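Local coordinates for protein thioredoxin Reductase (Burkholderia cenocepacia, PDB 4F82) that probably reduces hydrogen peroxide and organic hydroperoxides at the expense of thiols, as a peroxiredoxin of the Prx5 subfamily, at residues Q128-A132 / R133-I137. Numbering follows the deposited sequence.
Sequences QDLSA and RGMGI
Leu130 faces Met135 and Gly136 together, a classic beta bulge where the two strands of a hairpin enter their connecting loop. Its backbone N donates to Gly136 O (2.8 Å), and its carbonyl O accepts twice, from Met135 N (3.1 Å) and, on the opposite face of the carbonyl plane, from Arg133 N. A short 3-10 turn tightens the bend as Gly134 N bonds to Ser131 O at 2.8 Å. Gly134 and Gly136 both have positive phi, which favours glycine.

The dense part of the contact lies around the buried Leu130 side chain. Its CD1 reaches Met135 CE (3.9 Å), the flexible thioether running alongside the branched leucine, while CD2 sits over the centre of one face of the Arg133 guanidinium, 3.6 Å from CZ. Arginine can do this because its chain, with CG between backbone N and carbonyl carbon (chi1 72°), bends at chi3 and runs alongside Leu130, pointing the same way.

The other side is looser and largely exposed. There Asp129, a short acceptor, makes an Asx turn: OD1 takes Ser131 N on its anti side and Ser131 OG (2.5 Å) on its syn lone pair, a double grip that fixes the carboxylate. Ile137, its non-hydrogen-bonded antiparallel partner, lays CD1 against Asp129 CG, 3.7 Å away, while its CA-H points at Gln128 O.

The loop links strand 127-129 to the antiparallel strand 137-147 of the thioredoxin-fold sheet. Leu130 and Met135 rest on Pro56, with Met135 about 7 Å from the predicted peroxidatic Cys63 between side chains, and Met135 also packs on Asp93 of the second subunit.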
ATOM      1  N   GLN A 128     -14.552  -0.274  -2.199  1.00 11.50           N
ATOM      2  CA  GLN A 128     -15.070   1.082  -1.921  1.00 10.77           C
ATOM      3  C   GLN A 128     -14.024   2.071  -2.365  1.00 10.41           C
ATOM      4  O   GLN A 128     -12.861   1.713  -2.524  1.00  8.63           O
ATOM      5  CB  GLN A 128     -15.387   1.287  -0.427  1.00  6.96           C
ATOM      6  CG  GLN A 128     -14.241   0.841   0.489  1.00  6.47           C
ATOM      7  CD  GLN A 128     -14.429   1.247   1.954  1.00  8.82           C
ATOM      8  OE1 GLN A 128     -15.142   2.221   2.275  1.00  9.12           O
ATOM      9  NE2 GLN A 128     -13.771   0.511   2.853  1.00  6.08           N
ATOM     10  N   ASP A 129     -14.436   3.319  -2.553  1.00 11.34           N
ATOM     11  CA  ASP A 129     -13.511   4.368  -3.008  1.00 11.36           C
ATOM     12  C   ASP A 129     -13.062   5.181  -1.806  1.00 10.73           C
ATOM     13  O   ASP A 129     -13.851   5.966  -1.245  1.00  9.43           O
ATOM     14  CB  ASP A 129     -14.233   5.270  -3.998  1.00 11.53           C
ATOM     15  CG  ASP A 129     -13.314   6.288  -4.640  1.00 14.99           C
ATOM     16  OD1 ASP A 129     -12.157   6.464  -4.190  1.00 17.20           O
ATOM     17  OD2 ASP A 129     -13.752   6.945  -5.598  1.00 19.48           O
ATOM     18  N   LEU A 130     -11.814   4.974  -1.376  1.00 12.56           N
ATOM     19  CA  LEU A 130     -11.284   5.733  -0.247  1.00  7.57           C
ATOM     20  C   LEU A 130     -10.324   6.823  -0.747  1.00  7.93           C
ATOM     21  O   LEU A 130      -9.347   7.128  -0.097  1.00  7.88           O
ATOM     22  CB  LEU A 130     -10.641   4.795   0.802  1.00  7.04           C
ATOM     23  CG  LEU A 130     -11.625   3.863   1.570  1.00  7.17           C
ATOM     24  CD1 LEU A 130     -10.939   2.951   2.608  1.00  6.35           C
ATOM     25  CD2 LEU A 130     -12.642   4.753   2.275  1.00  9.46           C
ATOM     26  N   SER A 131     -10.622   7.402  -1.905  1.00  8.38           N
ATOM     27  CA  SER A 131      -9.762   8.436  -2.488  1.00  8.82           C
ATOM     28  C   SER A 131      -9.641   9.662  -1.628  1.00 14.14           C
ATOM     29  O   SER A 131      -8.584  10.295  -1.579  1.00 15.54           O
ATOM     30  CB  SER A 131     -10.284   8.878  -3.852  1.00 17.01           C
ATOM     31  OG  SER A 131     -10.076   7.814  -4.766  1.00 19.73           O
ATOM     32  N   ALA A 132     -10.736  10.011  -0.968  1.00 11.02           N
ATOM     33  CA  ALA A 132     -10.785  11.238  -0.214  1.00 14.45           C
ATOM     34  C   ALA A 132      -9.712  11.204   0.887  1.00 15.72           C
ATOM     35  O   ALA A 132      -9.247  12.257   1.356  1.00 13.16           O
ATOM     36  CB  ALA A 132     -12.166  11.420   0.371  1.00 14.74           C
ATOM     37  N   ARG A 133      -9.305   9.998   1.299  1.00  8.99           N
ATOM     38  CA  ARG A 133      -8.290   9.918   2.353  1.00  8.83           C
ATOM     39  C   ARG A 133      -6.942   9.456   1.791  1.00 13.08           C
ATOM     40  O   ARG A 133      -6.010   9.087   2.539  1.00 13.57           O
ATOM     41  CB  ARG A 133      -8.772   9.105   3.559  1.00 12.61           C
ATOM     42  CG  ARG A 133      -8.873   7.637   3.336  1.00 17.19           C
ATOM     43  CD  ARG A 133      -9.620   6.979   4.509  1.00 13.83           C
ATOM     44  NE  ARG A 133     -11.030   7.387   4.604  1.00 12.31           N
ATOM     45  CZ  ARG A 133     -11.942   6.673   5.244  1.00 13.37           C
ATOM     46  NH1 ARG A 133     -11.577   5.524   5.802  1.00 13.64           N
ATOM     47  NH2 ARG A 133     -13.204   7.076   5.297  1.00 16.14           N
ATOM     48  N   GLY A 134      -6.823   9.537   0.470  1.00  8.73           N
ATOM     49  CA  GLY A 134      -5.557   9.250  -0.190  1.00  8.66           C
ATOM     50  C   GLY A 134      -5.249   7.760  -0.298  1.00 13.96           C
ATOM     51  O   GLY A 134      -4.067   7.361  -0.361  1.00  8.88           O
ATOM     52  N   MET A 135      -6.289   6.918  -0.312  1.00  8.72           N
ATOM     53  CA  MET A 135      -6.058   5.479  -0.392  1.00  8.72           C
ATOM     54  C   MET A 135      -6.580   4.837  -1.678  1.00  9.04           C
ATOM     55  O   MET A 135      -6.433   3.602  -1.874  1.00 10.58           O
ATOM     56  CB  MET A 135      -6.717   4.781   0.809  1.00 12.97           C
ATOM     57  CG  MET A 135      -5.989   4.965   2.144  1.00 12.89           C
ATOM     58  SD  MET A 135      -7.071   4.631   3.565  1.00 12.07           S
ATOM     59  CE  MET A 135      -7.164   2.822   3.524  1.00  7.65           C
ATOM     60  N   GLY A 136      -7.254   5.639  -2.514  1.00  7.57           N
ATOM     61  CA  GLY A 136      -7.860   5.114  -3.741  1.00  7.67           C
ATOM     62  C   GLY A 136      -8.817   3.975  -3.474  1.00 11.23           C
ATOM     63  O   GLY A 136      -9.445   3.945  -2.407  1.00 11.33           O
ATOM     64  N   ILE A 137      -8.917   3.030  -4.426  1.00 11.74           N
ATOM     65  CA  ILE A 137      -9.868   1.921  -4.320  1.00 10.10           C
ATOM     66  C   ILE A 137      -9.322   0.848  -3.391  1.00  6.48           C
ATOM     67  O   ILE A 137      -8.204   0.359  -3.587  1.00  6.55           O
ATOM     68  CB  ILE A 137     -10.169   1.315  -5.715  1.00  8.41           C
ATOM     69  CG1 ILE A 137     -10.618   2.422  -6.705  1.00 12.67           C
ATOM     70  CG2 ILE A 137     -11.216   0.184  -5.630  1.00 11.18           C
ATOM     71  CD1 ILE A 137     -11.768   3.342  -6.240  1.00 14.62           C
TER